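Local atomic coordinates of putative hydrolase (Chromobacterium violaceum, PDB entry 3MCW), a protein that is probably a hydrolase of the isochorismatase family, related to nicotinamidases, though its substrate is not established. Residues Leu107-Asn111 / Gly112-Leu116; Lys93-Ser97 / Ala98-Thr102; Asp186-Ala189 / Ala190-Asn193; Gly30-His34 / Pro35-Gln39; Val141-Glu145 / Asp146-Thr150. One frame throughout, in Å; residues are numbered along the deposited sequence. Where two conformers were deposited one is given.

Interaction 1: residues Leu107-Asn111 / Gly112-Leu116; sequences LLRAN and GWLEL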
# COMPACT_ATOMS: atom_id res chain seq x y z
N LEU A 107 -3.51 -3.69 19.84
CA LEU A 107 -3.15 -2.72 20.87
C LEU A 107 -3.93 -1.42 20.69
O LEU A 107 -4.46 -0.85 21.65
CB LEU A 107 -1.62 -2.47 20.81
CG LEU A 107 -1.13 -1.42 21.79
CD1 LEU A 107 -1.28 -1.90 23.22
CD2 LEU A 107 0.31 -1.01 21.46
N LEU A 108 -3.99 -0.92 19.46
CA LEU A 108 -4.73 0.30 19.20
C LEU A 108 -6.21 0.16 19.58
O LEU A 108 -6.78 1.02 20.25
CB LEU A 108 -4.59 0.70 17.72
CG LEU A 108 -3.17 1.06 17.23
CD1 LEU A 108 -3.18 1.29 15.72
CD2 LEU A 108 -2.64 2.30 17.94
N ARG A 109 -6.81 -0.93 19.13
CA ARG A 109 -8.24 -1.11 19.38
C ARG A 109 -8.55 -1.32 20.87
O ARG A 109 -9.53 -0.80 21.37
CB ARG A 109 -8.81 -2.26 18.57
CG ARG A 109 -8.74 -2.04 17.05
CD ARG A 109 -9.56 -3.06 16.32
NE ARG A 109 -9.45 -2.96 14.87
CZ ARG A 109 -10.01 -2.03 14.14
NH1 ARG A 109 -10.80 -1.11 14.67
NH2 ARG A 109 -9.76 -2.04 12.84
N ALA A 110 -7.67 -2.02 21.59
CA ALA A 110 -7.90 -2.27 23.03
C ALA A 110 -7.91 -0.97 23.82
O ALA A 110 -8.58 -0.86 24.86
CB ALA A 110 -6.85 -3.21 23.57
N ASN A 111 -7.22 0.06 23.31
CA ASN A 111 -7.11 1.34 24.00
C ASN A 111 -7.91 2.46 23.36
O ASN A 111 -7.85 3.58 23.84
CB ASN A 111 -5.64 1.70 24.13
CG ASN A 111 -4.93 0.78 25.07
OD1 ASN A 111 -5.05 0.93 26.28
ND2 ASN A 111 -4.22 -0.21 24.54
N GLY A 112 -8.68 2.15 22.32
CA GLY A 112 -9.46 3.16 21.63
C GLY A 112 -8.66 4.18 20.86
O GLY A 112 -9.14 5.28 20.63
N TRP A 113 -7.44 3.81 20.46
CA TRP A 113 -6.56 4.73 19.73
C TRP A 113 -6.83 4.59 18.24
O TRP A 113 -6.06 3.98 17.49
CB TRP A 113 -5.10 4.49 20.07
CG TRP A 113 -4.76 4.76 21.51
CD1 TRP A 113 -5.27 5.75 22.31
CD2 TRP A 113 -3.82 4.04 22.32
NE1 TRP A 113 -4.71 5.69 23.55
CE2 TRP A 113 -3.82 4.65 23.59
CE3 TRP A 113 -2.98 2.94 22.09
CZ2 TRP A 113 -3.01 4.17 24.63
CZ3 TRP A 113 -2.21 2.48 23.13
CH2 TRP A 113 -2.24 3.10 24.39
N LEU A 114 -7.95 5.17 17.83
CA LEU A 114 -8.45 5.02 16.46
C LEU A 114 -8.01 6.13 15.52
O LEU A 114 -8.13 6.00 14.32
CB LEU A 114 -9.98 4.83 16.45
CG LEU A 114 -10.47 3.64 17.29
CD1 LEU A 114 -11.96 3.45 17.07
CD2 LEU A 114 -9.75 2.34 17.01
N GLU A 115 -7.48 7.21 16.08
CA GLU A 115 -6.99 8.32 15.32
C GLU A 115 -5.46 8.34 15.42
O GLU A 115 -4.88 8.37 16.52
CB GLU A 115 -7.66 9.59 15.86
CG GLU A 115 -7.36 10.79 15.08
CD GLU A 115 -8.17 12.00 15.51
OE1 GLU A 115 -8.30 12.27 16.73
OE2 GLU A 115 -8.67 12.74 14.64
N LEU A 116 -4.80 8.29 14.27
CA LEU A 116 -3.35 8.16 14.18
C LEU A 116 -2.77 9.36 13.43
O LEU A 116 -3.34 9.82 12.45
CB LEU A 116 -2.97 6.88 13.40
CG LEU A 116 -3.66 5.58 13.87
CD1 LEU A 116 -3.21 4.42 13.01
CD2 LEU A 116 -3.37 5.31 15.37

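Interaction 2: residues Lys93-Ser97 / Ala98-Thr102; sequences KQTNS and AFIGT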
# COMPACT_ATOMS: atom_id res chain seq x y z
N LYS A 93 9.11 -4.43 13.64
CA LYS A 93 8.50 -5.14 12.51
C LYS A 93 9.58 -5.67 11.60
O LYS A 93 10.71 -5.20 11.60
CB LYS A 93 7.59 -4.19 11.72
CG LYS A 93 8.31 -3.09 10.94
CD LYS A 93 7.30 -2.14 10.26
CE LYS A 93 7.93 -0.98 9.52
NZ LYS A 93 8.74 -1.40 8.41
N GLN A 94 9.22 -6.65 10.77
CA GLN A 94 10.15 -7.24 9.81
C GLN A 94 9.68 -7.09 8.38
O GLN A 94 10.41 -7.49 7.50
CB GLN A 94 10.39 -8.71 10.11
CG GLN A 94 11.16 -8.92 11.37
CD GLN A 94 11.62 -10.35 11.53
OE1 GLN A 94 12.15 -10.99 10.60
NE2 GLN A 94 11.43 -10.87 12.71
N THR A 95 8.50 -6.53 8.15
CA THR A 95 8.01 -6.27 6.81
C THR A 95 7.69 -4.79 6.70
O THR A 95 7.89 -4.03 7.63
CB THR A 95 6.73 -7.08 6.43
OG1 THR A 95 6.67 -7.15 5.03
CG2 THR A 95 5.43 -6.35 6.79
N ASN A 96 7.14 -4.36 5.57
CA ASN A 96 6.91 -2.94 5.39
C ASN A 96 5.81 -2.38 6.26
O ASN A 96 5.95 -1.31 6.85
CB ASN A 96 6.65 -2.64 3.92
CG ASN A 96 7.76 -3.18 3.06
OD1 ASN A 96 7.65 -4.23 2.45
ND2 ASN A 96 8.89 -2.49 3.09
N SER A 97 4.66 -3.05 6.29
CA SER A 97 3.56 -2.57 7.10
C SER A 97 3.79 -2.81 8.58
O SER A 97 4.03 -3.92 9.00
CB SER A 97 2.26 -3.26 6.69
OG SER A 97 1.26 -2.83 7.63
N ALA A 98 3.57 -1.76 9.37
CA ALA A 98 3.71 -1.84 10.85
C ALA A 98 2.66 -2.74 11.50
O ALA A 98 2.80 -3.04 12.67
CB ALA A 98 3.65 -0.45 11.46
N PHE A 99 1.62 -3.14 10.75
CA PHE A 99 0.60 -4.02 11.30
C PHE A 99 0.94 -5.51 11.22
O PHE A 99 0.43 -6.32 12.00
CB PHE A 99 -0.74 -3.79 10.60
CG PHE A 99 -1.32 -2.44 10.87
CD1 PHE A 99 -2.09 -2.18 12.02
CD2 PHE A 99 -1.10 -1.38 10.01
CE1 PHE A 99 -2.61 -0.96 12.30
CE2 PHE A 99 -1.61 -0.14 10.28
CZ PHE A 99 -2.38 0.08 11.43
N ILE A 100 1.76 -5.89 10.28
CA ILE A 100 1.92 -7.30 9.95
C ILE A 100 2.95 -7.94 10.84
O ILE A 100 4.10 -7.51 10.92
CB ILE A 100 2.18 -7.51 8.45
CG1 ILE A 100 0.87 -7.16 7.69
CG2 ILE A 100 2.59 -8.97 8.20
CD1 ILE A 100 0.94 -7.19 6.19
N GLY A 101 2.50 -8.93 11.58
CA GLY A 101 3.35 -9.69 12.47
C GLY A 101 3.62 -8.98 13.78
O GLY A 101 4.50 -9.42 14.53
N THR A 102 2.86 -7.93 14.01
CA THR A 102 2.93 -7.26 15.25
C THR A 102 1.57 -7.25 15.87
O THR A 102 0.55 -7.60 15.27
CB THR A 102 3.39 -5.82 15.09
OG1 THR A 102 2.28 -5.06 14.62
CG2 THR A 102 4.57 -5.72 14.09
O HOH W 1 6.78 -8.14 11.42

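Interaction 3: residues Asp186-Ala189 / Ala190-Asn193; sequences DILA and ALGN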
# COMPACT_ATOMS: atom_id res chain seq x y z
N ASP A 186 -0.07 22.29 11.12
CA ASP A 186 -1.55 22.07 11.18
C ASP A 186 -1.88 21.22 12.40
O ASP A 186 -2.82 21.43 13.16
CB ASP A 186 -2.11 21.25 9.96
CG ASP A 186 -1.87 21.90 8.57
OD1 ASP A 186 -1.88 23.16 8.50
OD2 ASP A 186 -1.71 21.13 7.55
N ILE A 187 -1.13 20.14 12.49
CA ILE A 187 -1.32 19.13 13.53
C ILE A 187 -1.08 19.76 14.92
O ILE A 187 -1.86 19.58 15.86
CB ILE A 187 -0.39 17.93 13.28
CG1 ILE A 187 -0.89 17.12 12.08
CG2 ILE A 187 -0.32 17.08 14.55
CD1 ILE A 187 0.18 16.29 11.41
N LEU A 188 0.02 20.50 15.06
CA LEU A 188 0.36 21.11 16.33
C LEU A 188 -0.68 22.12 16.73
O LEU A 188 -1.04 22.20 17.92
CB LEU A 188 1.75 21.75 16.26
CG LEU A 188 2.93 20.77 16.12
CD1 LEU A 188 4.22 21.55 15.81
CD2 LEU A 188 3.07 19.88 17.37
N ALA A 189 -1.21 22.88 15.78
CA ALA A 189 -2.28 23.82 16.08
C ALA A 189 -3.53 23.07 16.54
O ALA A 189 -4.21 23.48 17.49
CB ALA A 189 -2.58 24.68 14.87
N ALA A 190 -3.84 21.96 15.88
CA ALA A 190 -5.03 21.18 16.22
C ALA A 190 -4.95 20.59 17.64
O ALA A 190 -5.98 20.50 18.34
CB ALA A 190 -5.27 20.07 15.20
N LEU A 191 -3.75 20.22 18.08
CA LEU A 191 -3.60 19.74 19.46
C LEU A 191 -4.08 20.77 20.48
O LEU A 191 -4.68 20.41 21.48
CB LEU A 191 -2.16 19.39 19.76
CG LEU A 191 -1.55 18.21 19.04
CD1 LEU A 191 -0.11 18.01 19.45
CD2 LEU A 191 -2.37 16.93 19.28
N GLY A 192 -3.78 22.04 20.22
CA GLY A 192 -4.18 23.11 21.10
C GLY A 192 -5.67 23.36 21.20
O GLY A 192 -6.09 24.07 22.11
N ASN A 193 -6.45 22.81 20.26
CA ASN A 193 -7.90 22.95 20.24
C ASN A 193 -8.66 21.80 20.87
O ASN A 193 -9.87 21.89 21.06
CB ASN A 193 -8.40 23.18 18.80
CG ASN A 193 -7.87 24.45 18.19
OD1 ASN A 193 -7.59 24.49 16.97
ND2 ASN A 193 -7.68 25.47 18.99

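Interaction 4: residues Gly30-His34 / Pro35-Gln39; sequences GPRNH and PQAEQ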
# COMPACT_ATOMS: atom_id res chain seq x y z
N GLY A 30 20.39 6.36 -2.11
CA GLY A 30 20.29 7.40 -3.09
C GLY A 30 19.76 8.68 -2.49
O GLY A 30 19.48 8.77 -1.28
N PRO A 31 19.58 9.73 -3.30
CA PRO A 31 19.22 11.04 -2.77
C PRO A 31 17.81 11.06 -2.18
O PRO A 31 16.90 10.41 -2.70
CB PRO A 31 19.36 11.96 -3.98
CG PRO A 31 20.35 11.26 -4.87
CD PRO A 31 20.01 9.81 -4.71
N ARG A 32 17.66 11.89 -1.16
CA ARG A 32 16.40 12.08 -0.45
C ARG A 32 15.86 13.47 -0.62
O ARG A 32 16.54 14.42 -0.99
CB ARG A 32 16.61 11.81 1.05
CG ARG A 32 17.64 12.75 1.72
CD ARG A 32 17.67 12.61 3.19
NE ARG A 32 16.57 13.28 3.84
CZ ARG A 32 16.45 13.37 5.17
NH1 ARG A 32 17.35 12.81 5.95
NH2 ARG A 32 15.45 14.04 5.73
N ASN A 33 14.58 13.63 -0.31
CA ASN A 33 13.92 14.91 -0.17
C ASN A 33 13.79 15.30 1.32
O ASN A 33 14.28 14.60 2.22
CB ASN A 33 12.55 14.93 -0.88
CG ASN A 33 11.51 14.06 -0.20
OD1 ASN A 33 11.85 13.08 0.40
ND2 ASN A 33 10.23 14.46 -0.27
N HIS A 34 13.10 16.42 1.54
CA HIS A 34 12.69 16.88 2.87
C HIS A 34 13.79 16.82 3.91
O HIS A 34 13.69 16.11 4.89
CB HIS A 34 11.44 16.14 3.37
CG HIS A 34 10.18 16.60 2.73
ND1 HIS A 34 8.94 16.14 3.13
CD2 HIS A 34 9.94 17.56 1.81
CE1 HIS A 34 8.01 16.76 2.44
NE2 HIS A 34 8.58 17.64 1.65
N PRO A 35 14.83 17.62 3.73
CA PRO A 35 15.94 17.60 4.68
C PRO A 35 15.58 17.94 6.11
O PRO A 35 16.35 17.56 7.00
CB PRO A 35 16.92 18.64 4.07
CG PRO A 35 16.05 19.55 3.26
CD PRO A 35 15.04 18.59 2.65
N GLN A 36 14.48 18.64 6.32
CA GLN A 36 14.00 19.02 7.65
C GLN A 36 13.01 18.02 8.25
O GLN A 36 12.41 18.29 9.28
CB GLN A 36 13.34 20.40 7.60
CG GLN A 36 14.30 21.57 7.28
CD GLN A 36 15.76 21.26 7.61
OE1 GLN A 36 16.07 20.53 8.55
NE2 GLN A 36 16.67 21.83 6.82
N ALA A 37 12.82 16.85 7.61
CA ALA A 37 11.85 15.89 8.12
C ALA A 37 12.13 15.51 9.56
O ALA A 37 11.22 15.36 10.37
CB ALA A 37 11.79 14.63 7.25
N GLU A 38 13.40 15.30 9.90
CA GLU A 38 13.77 14.91 11.27
C GLU A 38 13.34 15.94 12.27
O GLU A 38 12.84 15.62 13.34
CB GLU A 38 15.27 14.72 11.40
CG GLU A 38 15.85 13.47 10.72
CD GLU A 38 16.13 13.59 9.21
OE1 GLU A 38 15.72 14.57 8.55
OE2 GLU A 38 16.75 12.64 8.71
N GLN A 39 13.57 17.21 11.95
CA GLN A 39 13.16 18.29 12.82
C GLN A 39 11.65 18.38 12.95
O GLN A 39 11.14 18.65 14.03
CB GLN A 39 13.75 19.60 12.31
CG GLN A 39 15.23 19.72 12.62

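Interaction 5: residues Val141-Glu145 / Asp146-Thr150; sequences VCLAE and DGCFT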
# COMPACT_ATOMS: atom_id res chain seq x y z
N VAL A 141 -6.52 8.48 9.84
CA VAL A 141 -5.10 8.75 9.73
C VAL A 141 -4.83 10.14 9.20
O VAL A 141 -5.38 10.55 8.18
CB VAL A 141 -4.40 7.74 8.79
CG1 VAL A 141 -2.93 8.05 8.68
CG2 VAL A 141 -4.68 6.32 9.23
N CYS A 142 -3.98 10.87 9.93
CA CYS A 142 -3.38 12.14 9.43
C CYS A 142 -1.94 11.84 9.14
O CYS A 142 -1.19 11.43 10.02
CB CYS A 142 -3.41 13.28 10.45
SG CYS A 142 -5.03 13.82 10.96
N LEU A 143 -1.53 12.05 7.89
CA LEU A 143 -0.15 11.83 7.47
C LEU A 143 0.57 13.16 7.47
O LEU A 143 0.22 14.06 6.69
CB LEU A 143 -0.14 11.18 6.08
CG LEU A 143 1.24 10.88 5.54
CD1 LEU A 143 2.03 9.96 6.43
CD2 LEU A 143 1.09 10.22 4.17
N ALA A 144 1.56 13.32 8.36
CA ALA A 144 2.33 14.56 8.50
C ALA A 144 3.42 14.54 7.45
O ALA A 144 4.54 14.08 7.69
CB ALA A 144 2.90 14.69 9.92
N GLU A 145 3.10 15.04 6.27
CA GLU A 145 3.95 14.77 5.11
C GLU A 145 5.33 15.45 5.18
O GLU A 145 6.29 14.98 4.62
CB GLU A 145 3.23 15.08 3.79
CG GLU A 145 2.93 16.53 3.57
CD GLU A 145 4.08 17.31 2.96
OE1 GLU A 145 4.92 16.72 2.25
OE2 GLU A 145 4.11 18.55 3.19
N ASP A 146 5.39 16.60 5.87
CA ASP A 146 6.66 17.29 6.08
C ASP A 146 7.59 16.57 7.04
O ASP A 146 8.77 16.88 7.11
CB ASP A 146 6.45 18.74 6.49
CG ASP A 146 5.69 18.91 7.79
OD1 ASP A 146 4.75 18.13 8.07
OD2 ASP A 146 5.97 19.87 8.53
N GLY A 147 7.04 15.62 7.81
CA GLY A 147 7.81 14.72 8.64
C GLY A 147 8.13 13.41 7.98
O GLY A 147 8.60 12.47 8.62
N CYS A 148 7.89 13.29 6.68
CA CYS A 148 8.20 12.10 5.92
C CYS A 148 9.22 12.43 4.85
O CYS A 148 9.29 13.58 4.37
CB CYS A 148 6.96 11.54 5.21
SG CYS A 148 5.65 11.00 6.33
N PHE A 149 9.99 11.45 4.42
CA PHE A 149 10.85 11.62 3.26
C PHE A 149 10.99 10.29 2.54
O PHE A 149 10.70 9.22 3.11
CB PHE A 149 12.22 12.24 3.63
CG PHE A 149 13.18 11.39 4.38
CD1 PHE A 149 13.19 11.40 5.76
CD2 PHE A 149 14.16 10.69 3.72
CE1 PHE A 149 14.14 10.72 6.46
CE2 PHE A 149 15.13 10.00 4.41
CZ PHE A 149 15.12 10.03 5.78
N THR A 150 11.46 10.37 1.30
CA THR A 150 11.72 9.22 0.48
C THR A 150 12.93 9.50 -0.41
O THR A 150 13.64 10.48 -0.18
CB THR A 150 10.45 8.77 -0.27
OG1 THR A 150 10.67 7.46 -0.80
CG2 THR A 150 10.03 9.79 -1.35

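Interaction 1: residues Leu107-Asn111 / Gly112-Leu116
A Schellman motif closes helix 104-111 here, and L108 and W113 meet across it. W113 N gives a hydrogen bond to L108 O at 2.9 Å, and G112 N gives one to R109 O at 3.2 Å. G112 has left helical geometry with a positive phi of 68°, which favours glycine. L108 O also takes the N-H of N111. The two donors reach this oxygen from opposite faces of its plane, so it is gripped twice in the last turn.

The side chains fold back over the same turn. N111 CB stands 3.3 Å from the centroid of the six-membered ring of W113, almost straight above it. This is a CH-pi contact over one face of the indole. The N111 amide continues along that face, its plane turned only 17° from the ring. It is fixed there by N111 ND2, which bonds to L107 O at 3.0 Å with the acceptor in the amide plane. N111 has CG anti to its carbonyl carbon (chi1 -68°), and its side chain lies side by side with that of W113. L108 CD2 lies at the edge of the indole, near its plane, and is 3.9 Å from W113 CB. The same methyl meets L116 CD2 tip to tip at 4.0 Å.

The turn leads directly into strand 115-121. L108, W113 and L116 all pack on L14 of the neighbouring strand 14-18, while L107 and L108 also touch I56 of strand 55-60. On the other flank, L116 pairs through its backbone with A140 and C142.

Interaction 2: residues Lys93-Ser97 / Ala98-Thr102
This is a local, buried contact within the loop between strand 89-93 and helix 104-111, built on two overlapping beta turns. S97 to I100 form a type I turn, closed by I100 N to S97 O at 3.3 Å. F99 to T102 form a type II turn, with G101 at positive phi. With chi1 at 174°, S97 OG lies beside the carbonyl carbon and accepts from F99 N at 3.2 Å, an ST turn nested in the first beta turn. The same oxygen sits at the edge of the F99 ring, in its plane.

K93, at the end of the strand, and T95, in the loop, pack against the turns. The K93 chain runs past A98, its CD 3.7 Å from A98 CA. Its bend at chi4 (64°) brings NZ to T95 O at 2.9 Å. NZ also forms a salt bridge with D19 and hydrogen bonds with H60 and S126. T95 CG2 packs against I100 CB at 3.8 Å. N96 bonds to E177 and N136 of the second subunit, which places this loop at the dimer interface.

T102 OG1 reaches back to A98 O at 2.9 Å and also bonds to L104 N at the start of the helix. A water bridges the loop, accepting from Q94 N at 2.9 Å and donating to I100 O at 2.8 Å.

Interaction 3: residues Asp186-Ala189 / Ala190-Asn193
D186 meets A190 in the last turns of helix 184-191, where D186 O accepts from A190 N at 3.0 Å. The donor is tilted moderately from the carbonyl plane, as in an ordinary alpha-helical bond. A190 CB also lies close to this oxygen, at 3.5 Å. D186 OD2 bonds to G183 N, just before the helix.

I187 supplies the next rung. I187 O accepts from L191 N at 3.0 Å, with a C=O to donor angle of 159°. L191 has CG anti to its carbonyl carbon (chi1 -67°), which sets CG 3.5 Å from I187 O.

L188 meets L191 one turn along. L188 CD2 and L191 CD1 are 4.2 Å apart, a light apolar contact, and L191 CB is near L188 O.

A189 O receives a weak bond from G192 N, at 3.1 Å and with an angle of 123° at the hydrogen. N193 N bonds to A190 O at 3.0 Å. Both donors reach back to the residue three before them.

The apolar side of these turns lies on helix 37-51. I187 and L191 pack on W48, L188 on A47, and L191 also on R51. L6 and F8 belong to the N-terminal arm before strand 14-18. L6 touches I187, and F8 touches A190 and L191.

Interaction 4: residues Gly30-His34 / Pro35-Gln39
R32, H34 and P35 carry the approach to helix 37-51. The R32 guanidinium meets the E38 carboxylate end-on, in a two-pronged salt bridge. NH1 bonds to E38 OE2 at 2.8 Å, on its syn lone pair, and NH2 bonds to E38 OE1 at 2.9 Å. The two planes are 30° apart. R32 CG sits between the backbone N and the carbonyl carbon (chi1 61°), and the chain bends at chi3. This curls the group back over its own loop, where NE bonds to N33 O at 3.1 Å in the guanidinium plane.

H34 O takes R32 NH2 at 2.8 Å and A37 N at 3.0 Å, from opposite faces of its plane. The second bond closes a type I turn from H34 to A37, leading into the helix. The H34 ring bonds through ND1 to C148 O. P35 lies inside the turn, with its CA 3.7 Å from R32 NH2.

F149 adds a cation-pi contact to R32, and K79 a salt bridge to E38 OE2. The arginine thus ties loop carbonyls and a helix carboxylate together. Its four bonds should fix the rotation of the guanidinium, and the paired charges probably keep E38 ionised.

Interaction 5: residues Val141-Glu145 / Asp146-Thr150
A144 and G147 meet through the backbone: G147 N bonds to A144 O at 2.9 Å and closes a type I turn. A second type I turn overlaps it, from E145 to C148, with C148 N bonding to E145 O at 3.1 Å. Both donors stand well above the plane of the carbonyl they reach. The chain turns a corner here, within strand 140-149, ahead of its weakly bonded part around 148-149.

C148 turns its side chain toward 141-145. With SG anti to the carbonyl carbon (chi1 -63°), the sulfur reaches L143 CD1 at 3.8 Å in an apolar contact. L143 brings that methyl round with CG anti to its backbone N (chi1 -179°) and chi2 at 58°.

The E145 and D146 side chains cross at about a right angle. E145 OE2 and D146 OD1 stay 4.9 Å apart. Each carboxylate has an outside partner: E145 OE1 bonds to H167 of helix 163-174, and D146 OD2 bonds to S184.

Further out, L143 packs on V127, L171 and L174, and A144 on L44, so helices approach from both sides of the sheet. The arrangement is a bent C-terminal end of a strand in a parallel alpha/beta sheet, the second strand of the beta-alpha-beta unit 115-121, 123-136 and 140-149 in this isochorismatase-type fold.

All five contacts are local and follow one another in series; none nest or cross. Interaction 4 comes first and leads the loop after strand 14-18 into helix 37-51. Interaction 2 shapes the loop from strand 89-93 to helix 104-111, and interaction 1 ends that helix and starts strand 115-121; the two touch through F99 and L108. Interaction 5 bends strand 140-149. It is joined to interaction 1 by sheet pairing of L116 with C142, and to interaction 4 by H34 and N33 bonding to C148 and T150. Interaction 3 lies in the last turns of helix 184-191 and packs on interaction 5 through I187 and A144.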